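Sulfate transporter/antisigma-factor antagonist STAS (Planctomyces limnophilus, PDB 3T6O) probably acts as an anti-sigma factor antagonist, a regulator that would bind an anti-sigma factor and so relieve its block on a sigma factor. Local coordinates at residues M4-V9 with E33-T38; I18-V23 with V51-E56. All blocks are in the same frame, centred on the assembly; numbering follows the deposited sequence.

Contact 1 (M4-V9 with E33-T38); sequences MADIRV and EQIAST
The carboxylate of Asp6 and the amide of Gln34 are the flat groups here. Thr38 OG1 donates to Asp6 OD2 on its syn lone pair, a short bond of 2.5 Å. The other carboxylate oxygen is approached on opposite sides of the plane: Ile7 N, well above it, gives a weak, bent bond (132°) to Asp6 OD1, while water 1 donates from the far side at 3.3 Å. Ile35 CA comes within 3.6 Å of Asp6 OD1. Met4, poorly ordered, lays CG over one side of the Gln34 amide plane, 3.7 Å from Gln34 OE1, with the two chains crossing at about a right angle. Setting CG anti to the backbone N (chi1 -157°) swings the Asp6 carboxylate across to Thr38. Water 1 also accepts from Thr38 N at 2.8 Å and donates to Gln34 O, thus bridging the helix where it kinks and Thr38 N lacks its bond to the previous turn. In the STAS fold this joins the chain leading into strand 8-12, at the edge of this chain's sheet, to helix 29-41. With an alanine here the Thr38 hydroxyl would probably lose its carboxylate acceptor, and water 1 would be less firmly placed at the kink. Beyond the carboxylate, on the side of Ile7 N, the contact turns apolar: Ile7 splits its branches, CG1 sliding past Thr38 CG2 in the opposite direction at 3.8 Å and CG2 meeting Ile35 CD1 at 4.0 Å. Val9 CG2 extends this patch to the same Thr38 methyl, and Leu68 of helix 63-76 covers Ile35 beyond it.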
HETATM    1  N   MSE A   4      22.459  -6.274 -16.764  1.00 66.40           N
HETATM    2  CA  MSE A   4      21.889  -5.776 -15.496  1.00 63.28           C
HETATM    3  C   MSE A   4      22.024  -6.790 -14.325  1.00 58.13           C
HETATM    4  O   MSE A   4      21.665  -7.965 -14.444  1.00 57.60           O
HETATM    5  CB  MSE A   4      20.423  -5.310 -15.706  1.00 63.63           C
HETATM    6  CG  MSE A   4      20.036  -3.962 -15.034  1.00 65.88           C
HETATM    7 SE   MSE A   4      21.119  -2.380 -15.584  0.60 77.17          SE
HETATM    8  CE  MSE A   4      22.438  -2.420 -14.073  1.00 71.71           C
ATOM      9  N   ALA A   5      22.550  -6.332 -13.197  1.00 54.28           N
ATOM     10  CA  ALA A   5      22.740  -7.207 -12.051  1.00 49.82           C
ATOM     11  C   ALA A   5      21.394  -7.744 -11.525  1.00 45.44           C
ATOM     12  O   ALA A   5      20.341  -7.122 -11.681  1.00 45.39           O
ATOM     13  CB  ALA A   5      23.488  -6.470 -10.951  1.00 49.59           C
ATOM     14  N   ASP A   6      21.421  -8.908 -10.902  1.00 41.23           N
ATOM     15  CA  ASP A   6      20.193  -9.490 -10.382  1.00 37.20           C
ATOM     16  C   ASP A   6      20.517 -10.275  -9.117  1.00 33.70           C
ATOM     17  O   ASP A   6      21.677 -10.521  -8.837  1.00 31.76           O
ATOM     18  CB  ASP A   6      19.557 -10.365 -11.467  1.00 37.63           C
ATOM     19  CG  ASP A   6      18.045 -10.565 -11.276  1.00 36.43           C
ATOM     20  OD1 ASP A   6      17.416  -9.955 -10.359  1.00 34.09           O
ATOM     21  OD2 ASP A   6      17.503 -11.376 -12.048  1.00 34.58           O
ATOM     22  N   ILE A   7      19.505 -10.593  -8.317  1.00 30.59           N
ATOM     23  CA  ILE A   7      19.730 -11.487  -7.197  1.00 28.45           C
ATOM     24  C   ILE A   7      20.187 -12.815  -7.778  1.00 27.40           C
ATOM     25  O   ILE A   7      20.015 -13.048  -8.941  1.00 27.20           O
ATOM     26  CB  ILE A   7      18.462 -11.717  -6.327  1.00 26.62           C
ATOM     27  CG1 ILE A   7      17.260 -12.069  -7.196  1.00 27.99           C
ATOM     28  CG2 ILE A   7      18.214 -10.514  -5.403  1.00 25.73           C
ATOM     29  CD1 ILE A   7      16.059 -12.577  -6.421  1.00 26.04           C
ATOM     30  N   ARG A   8      20.768 -13.664  -6.952  1.00 26.54           N
ATOM     31  CA  ARG A   8      20.974 -15.044  -7.368  0.50 26.79           C
ATOM     32  C   ARG A   8      20.114 -15.973  -6.543  1.00 24.34           C
ATOM     33  O   ARG A   8      19.911 -15.807  -5.342  1.00 23.24           O
ATOM     34  CB  ARG A   8      22.435 -15.467  -7.385  0.50 28.59           C
ATOM     35  CG  ARG A   8      23.298 -14.977  -6.266  0.50 31.85           C
ATOM     36  CD  ARG A   8      24.580 -15.861  -6.155  0.50 36.80           C
ATOM     37  NE  ARG A   8      25.230 -15.744  -4.843  0.50 38.16           N
ATOM     38  CZ  ARG A   8      25.146 -16.680  -3.909  0.50 38.32           C
ATOM     39  NH1 ARG A   8      25.747 -16.513  -2.731  0.50 38.42           N
ATOM     40  NH2 ARG A   8      24.437 -17.776  -4.165  0.50 36.33           N
ATOM     41  N   VAL A   9      19.505 -16.927  -7.229  1.00 23.39           N
ATOM     42  CA  VAL A   9      18.549 -17.827  -6.603  1.00 21.53           C
ATOM     43  C   VAL A   9      19.185 -19.212  -6.625  1.00 22.18           C
ATOM     44  O   VAL A   9      19.517 -19.701  -7.677  1.00 22.66           O
ATOM     45  CB  VAL A   9      17.194 -17.840  -7.343  1.00 22.63           C
ATOM     46  CG1 VAL A   9      16.244 -18.862  -6.728  1.00 22.53           C
ATOM     47  CG2 VAL A   9      16.506 -16.391  -7.371  1.00 19.04           C
ATOM     48  N   GLU A  33      13.283  -2.492  -7.975  1.00 30.79           N
ATOM     49  CA  GLU A  33      12.634  -2.739  -9.288  0.50 32.09           C
ATOM     50  C   GLU A  33      13.431  -3.706 -10.107  1.00 32.08           C
ATOM     51  O   GLU A  33      12.857  -4.481 -10.869  1.00 32.84           O
ATOM     52  CB  GLU A  33      12.466  -1.511 -10.184  0.50 34.55           C
ATOM     53  CG  GLU A  33      11.728  -1.847 -11.593  0.50 35.33           C
ATOM     54  CD  GLU A  33      12.649  -2.212 -12.814  0.50 35.95           C
ATOM     55  OE1 GLU A  33      13.855  -1.885 -12.786  0.50 34.03           O
ATOM     56  OE2 GLU A  33      12.149  -2.806 -13.827  0.50 32.39           O
ATOM     57  N   GLN A  34      14.752  -3.647 -10.002  1.00 31.98           N
ATOM     58  CA  GLN A  34      15.604  -4.518 -10.822  1.00 32.52           C
ATOM     59  C   GLN A  34      15.418  -5.974 -10.459  1.00 28.63           C
ATOM     60  O   GLN A  34      15.514  -6.809 -11.312  1.00 29.66           O
ATOM     61  CB  GLN A  34      17.093  -4.205 -10.658  1.00 34.27           C
ATOM     62  CG  GLN A  34      17.609  -2.974 -11.365  1.00 40.01           C
ATOM     63  CD  GLN A  34      19.110  -2.766 -11.052  1.00 45.19           C
ATOM     64  OE1 GLN A  34      19.954  -3.641 -11.333  1.00 49.85           O
ATOM     65  NE2 GLN A  34      19.434  -1.639 -10.442  1.00 45.34           N
ATOM     66  N   ILE A  35      15.171  -6.276  -9.197  1.00 24.89           N
ATOM     67  CA  ILE A  35      15.216  -7.652  -8.711  1.00 22.64           C
ATOM     68  C   ILE A  35      13.834  -8.262  -8.489  1.00 22.49           C
ATOM     69  O   ILE A  35      13.728  -9.462  -8.235  1.00 20.70           O
ATOM     70  CB  ILE A  35      16.024  -7.767  -7.398  1.00 21.45           C
ATOM     71  CG1 ILE A  35      15.288  -7.117  -6.218  1.00 20.74           C
ATOM     72  CG2 ILE A  35      17.423  -7.177  -7.577  1.00 20.18           C
ATOM     73  CD1 ILE A  35      16.048  -7.221  -4.855  1.00 17.05           C
ATOM     74  N   ALA A  36      12.784  -7.444  -8.604  1.00 22.16           N
ATOM     75  CA  ALA A  36      11.428  -7.840  -8.171  1.00 22.21           C
ATOM     76  C   ALA A  36      10.939  -9.048  -8.914  1.00 22.42           C
ATOM     77  O   ALA A  36      10.431 -10.000  -8.307  1.00 21.14           O
ATOM     78  CB  ALA A  36      10.432  -6.683  -8.343  1.00 22.58           C
ATOM     79  N   SER A  37      11.159  -9.027 -10.223  1.00 24.51           N
ATOM     80  CA  SER A  37      10.706 -10.088 -11.099  1.00 26.74           C
ATOM     81  C   SER A  37      11.347 -11.471 -10.829  1.00 26.09           C
ATOM     82  O   SER A  37      10.656 -12.491 -10.690  1.00 26.57           O
ATOM     83  CB  SER A  37      10.901  -9.629 -12.549  1.00 29.33           C
ATOM     84  OG  SER A  37      10.634 -10.683 -13.419  1.00 32.99           O
ATOM     85  N   THR A  38      12.658 -11.507 -10.710  1.00 25.83           N
ATOM     86  CA  THR A  38      13.344 -12.747 -10.364  1.00 25.25           C
ATOM     87  C   THR A  38      12.926 -13.201  -8.963  1.00 23.24           C
ATOM     88  O   THR A  38      12.639 -14.361  -8.747  1.00 22.38           O
ATOM     89  CB  THR A  38      14.886 -12.543 -10.499  1.00 26.35           C
ATOM     90  OG1 THR A  38      15.137 -12.166 -11.843  1.00 26.84           O
ATOM     91  CG2 THR A  38      15.693 -13.794 -10.225  1.00 25.27           C
TER
HETATM   92  O   HOH W   1      14.443  -9.525 -11.661  1.00 34.68           O

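Contact 2 (I18-V23 with V51-E56); sequences ISFPAV and VLIDLE
Ile18 and Ile53 form the tight part, paired across neighbouring parallel strands. The backbone evidence is two bonds that fix the register: Ile18 N to Leu52 O at 2.9 Å, nearly straight at 173°, and Asp54 N to Ile18 O at 2.8 Å. Both isoleucines place CG1 anti to the carbonyl carbon (chi1 -52° and -47°), which lays their chains side by side and pointing the same way, Ile18 CG1 being 3.9 Å from Ile53 CD1. Phe20 continues this buried layer past the end of its strand. Its ring presents an edge to the other segment: Asp54 O lies in the ring plane, 3.4 Å from Phe20 CD1, and Ile53 CG2 sits near that plane beside Phe20 CE1. Leu55 CD2 reaches Phe20 CE1 obliquely, at 3.8 Å. Leu69 and Phe65 of helix 63-76 cover Ile53 and Leu55 in turn.

Further along, the strands part and water takes over. Water 3 accepts from Phe20 N and donates to Asp54 O and Glu56 O, standing in where direct pairing has ceased, and water 4 links Phe20 O to Glu56 O. On the face carrying Ser19 and Asp54, the Ser19 hydroxyl is joined to Asp54 OD2 through water 2, which donates to that carboxylate oxygen at 2.6 Å. The other oxygen closes an Asx turn: Glu56 N reaches Asp54 OD1 at 3.1 Å from above the carboxylate plane, as the chain leaves the strand. Adjacent parallel strands with helix 29-41 between them in sequence make a beta-alpha-beta crossover, here at the centre of the mixed five-stranded sheet typical of STAS domains.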
ATOM      1  N   ILE A  18      17.762 -16.835  -1.602  1.00 16.47           N
ATOM      2  CA  ILE A  18      17.978 -15.598  -2.364  1.00 16.86           C
ATOM      3  C   ILE A  18      19.205 -14.854  -1.818  1.00 17.85           C
ATOM      4  O   ILE A  18      19.270 -14.563  -0.606  1.00 16.78           O
ATOM      5  CB  ILE A  18      16.778 -14.644  -2.195  1.00 17.78           C
ATOM      6  CG1 ILE A  18      15.464 -15.365  -2.498  1.00 16.86           C
ATOM      7  CG2 ILE A  18      17.021 -13.270  -2.917  1.00 17.51           C
ATOM      8  CD1 ILE A  18      15.266 -15.859  -3.856  1.00 18.93           C
ATOM      9  N   SER A  19      20.176 -14.577  -2.677  1.00 18.21           N
ATOM     10  CA  SER A  19      21.392 -13.886  -2.265  1.00 20.45           C
ATOM     11  C   SER A  19      21.645 -12.691  -3.180  1.00 22.57           C
ATOM     12  O   SER A  19      21.144 -12.643  -4.327  1.00 22.62           O
ATOM     13  CB  SER A  19      22.612 -14.833  -2.382  1.00 21.48           C
ATOM     14  OG  SER A  19      22.343 -16.155  -1.920  1.00 23.34           O
ATOM     15  N   PHE A  20      22.494 -11.791  -2.699  1.00 23.87           N
ATOM     16  CA  PHE A  20      22.774 -10.534  -3.372  1.00 26.45           C
ATOM     17  C   PHE A  20      24.228 -10.368  -3.799  1.00 29.50           C
ATOM     18  O   PHE A  20      25.108 -10.472  -2.985  1.00 29.28           O
ATOM     19  CB  PHE A  20      22.388  -9.395  -2.429  1.00 25.68           C
ATOM     20  CG  PHE A  20      20.945  -9.425  -2.080  1.00 22.56           C
ATOM     21  CD1 PHE A  20      20.479 -10.316  -1.146  1.00 19.18           C
ATOM     22  CD2 PHE A  20      20.052  -8.631  -2.754  1.00 21.38           C
ATOM     23  CE1 PHE A  20      19.148 -10.412  -0.883  1.00 21.16           C
ATOM     24  CE2 PHE A  20      18.707  -8.718  -2.494  1.00 21.83           C
ATOM     25  CZ  PHE A  20      18.249  -9.600  -1.559  1.00 21.97           C
ATOM     26  N   PRO A  21      24.473 -10.052  -5.062  1.00 32.53           N
ATOM     27  CA  PRO A  21      25.818  -9.645  -5.521  1.00 35.48           C
ATOM     28  C   PRO A  21      26.303  -8.371  -4.887  1.00 37.03           C
ATOM     29  O   PRO A  21      25.496  -7.525  -4.548  1.00 36.41           O
ATOM     30  CB  PRO A  21      25.640  -9.392  -7.023  1.00 36.99           C
ATOM     31  CG  PRO A  21      24.438 -10.167  -7.409  1.00 37.06           C
ATOM     32  CD  PRO A  21      23.591 -10.435  -6.175  1.00 33.39           C
ATOM     33  N   ALA A  22      27.620  -8.243  -4.752  1.00 40.50           N
ATOM     34  CA  ALA A  22      28.287  -7.034  -4.213  1.00 43.16           C
ATOM     35  C   ALA A  22      27.763  -5.692  -4.736  1.00 45.32           C
ATOM     36  O   ALA A  22      27.697  -4.721  -3.979  1.00 46.60           O
ATOM     37  CB  ALA A  22      29.840  -7.129  -4.424  1.00 45.54           C
ATOM     38  N   VAL A  23      27.353  -5.616  -5.997  1.00 47.01           N
ATOM     39  CA  VAL A  23      26.794  -4.366  -6.518  1.00 48.76           C
ATOM     40  C   VAL A  23      25.507  -3.885  -5.789  1.00 47.46           C
ATOM     41  O   VAL A  23      25.109  -2.716  -5.937  1.00 48.99           O
ATOM     42  CB  VAL A  23      26.507  -4.464  -8.055  1.00 50.69           C
ATOM     43  CG1 VAL A  23      25.180  -5.218  -8.319  1.00 47.92           C
ATOM     44  CG2 VAL A  23      26.498  -3.062  -8.697  1.00 53.24           C
ATOM     45  N   VAL A  51      11.828 -20.439   2.099  1.00 16.85           N
ATOM     46  CA  VAL A  51      12.573 -19.381   1.459  1.00 16.01           C
ATOM     47  C   VAL A  51      13.484 -18.708   2.506  1.00 15.97           C
ATOM     48  O   VAL A  51      13.051 -18.412   3.612  1.00 17.47           O
ATOM     49  CB  VAL A  51      11.586 -18.333   0.781  1.00 16.34           C
ATOM     50  CG1 VAL A  51      12.351 -17.061   0.396  1.00 16.68           C
ATOM     51  CG2 VAL A  51      10.922 -18.940  -0.433  1.00 15.04           C
ATOM     52  N   LEU A  52      14.729 -18.422   2.120  1.00 15.94           N
ATOM     53  CA  LEU A  52      15.690 -17.805   2.974  1.00 15.36           C
ATOM     54  C   LEU A  52      16.240 -16.631   2.245  1.00 15.74           C
ATOM     55  O   LEU A  52      16.739 -16.795   1.137  1.00 17.13           O
ATOM     56  CB  LEU A  52      16.837 -18.799   3.252  1.00 15.72           C
ATOM     57  CG  LEU A  52      18.003 -18.281   4.114  1.00 16.27           C
ATOM     58  CD1 LEU A  52      17.477 -17.821   5.530  1.00 13.84           C
ATOM     59  CD2 LEU A  52      19.107 -19.374   4.233  1.00 15.97           C
ATOM     60  N   ILE A  53      16.204 -15.449   2.853  1.00 15.79           N
ATOM     61  CA  ILE A  53      16.765 -14.259   2.231  1.00 16.43           C
ATOM     62  C   ILE A  53      18.113 -14.068   2.900  1.00 17.87           C
ATOM     63  O   ILE A  53      18.204 -13.694   4.088  1.00 17.85           O
ATOM     64  CB  ILE A  53      15.899 -13.017   2.486  1.00 17.14           C
ATOM     65  CG1 ILE A  53      14.425 -13.340   2.219  1.00 17.82           C
ATOM     66  CG2 ILE A  53      16.382 -11.805   1.674  1.00 19.33           C
ATOM     67  CD1 ILE A  53      14.118 -13.722   0.796  1.00 12.46           C
ATOM     68  N   ASP A  54      19.165 -14.332   2.155  1.00 17.27           N
ATOM     69  CA  ASP A  54      20.497 -14.226   2.696  1.00 19.21           C
ATOM     70  C   ASP A  54      21.062 -12.838   2.392  1.00 19.92           C
ATOM     71  O   ASP A  54      21.503 -12.559   1.254  1.00 20.42           O
ATOM     72  CB  ASP A  54      21.373 -15.330   2.139  1.00 18.70           C
ATOM     73  CG  ASP A  54      22.839 -15.263   2.644  1.00 22.49           C
ATOM     74  OD1 ASP A  54      23.218 -14.355   3.416  1.00 21.14           O
ATOM     75  OD2 ASP A  54      23.595 -16.164   2.265  1.00 23.68           O
ATOM     76  N   LEU A  55      21.131 -12.023   3.444  1.00 19.91           N
ATOM     77  CA  LEU A  55      21.430 -10.606   3.302  1.00 20.65           C
ATOM     78  C   LEU A  55      22.903 -10.279   3.461  1.00 22.37           C
ATOM     79  O   LEU A  55      23.259  -9.113   3.635  1.00 22.33           O
ATOM     80  CB  LEU A  55      20.544  -9.814   4.258  1.00 19.86           C
ATOM     81  CG  LEU A  55      19.092  -9.729   3.716  1.00 21.46           C
ATOM     82  CD1 LEU A  55      18.060  -9.282   4.762  1.00 21.31           C
ATOM     83  CD2 LEU A  55      18.951  -8.739   2.508  1.00 19.57           C
ATOM     84  N   GLU A  56      23.780 -11.286   3.360  1.00 22.93           N
ATOM     85  CA  GLU A  56      25.200 -11.029   3.567  1.00 25.43           C
ATOM     86  C   GLU A  56      25.690 -10.053   2.498  1.00 26.10           C
ATOM     87  O   GLU A  56      25.410 -10.220   1.320  1.00 26.83           O
ATOM     88  CB  GLU A  56      26.026 -12.335   3.484  1.00 26.72           C
ATOM     89  CG  GLU A  56      27.537 -12.139   3.865  1.00 30.86           C
ATOM     90  CD  GLU A  56      28.283 -13.477   3.976  1.00 36.46           C
ATOM     91  OE1 GLU A  56      27.913 -14.456   3.290  1.00 37.60           O
ATOM     92  OE2 GLU A  56      29.261 -13.556   4.741  1.00 45.70           O
TER
HETATM   93  O   HOH W   2      23.819 -17.491   0.031  1.00 29.04           O
HETATM   94  O   HOH W   3      23.746 -12.008  -0.047  1.00 20.80           O
HETATM   95  O   HOH W   4      26.011  -8.639  -1.181  1.00 50.53           O

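In the fold
The segments alternate along the chain, 4-9, 18-23, 33-38 and 51-56, so the two contacts cross along the chain. Their centres lie about 11 Å apart, contact 2 nearer the middle of the chain and contact 1 toward its border. Strands 8-12 and 15-19 join them directly: Arg8 N lies 2.8 Å from Ser19 O, a probable hydrogen bond, and Ile7 CG2 packs on Phe20 CE2 at 3.5 Å. Helix 29-41, which contributes to contact 1, connects strand 15-19 to strand 50-54, the pair in contact 2. Together the contacts join the antiparallel edge strand of this chain's sheet, its parallel interior and a covering helix, consistent with a single STAS domain.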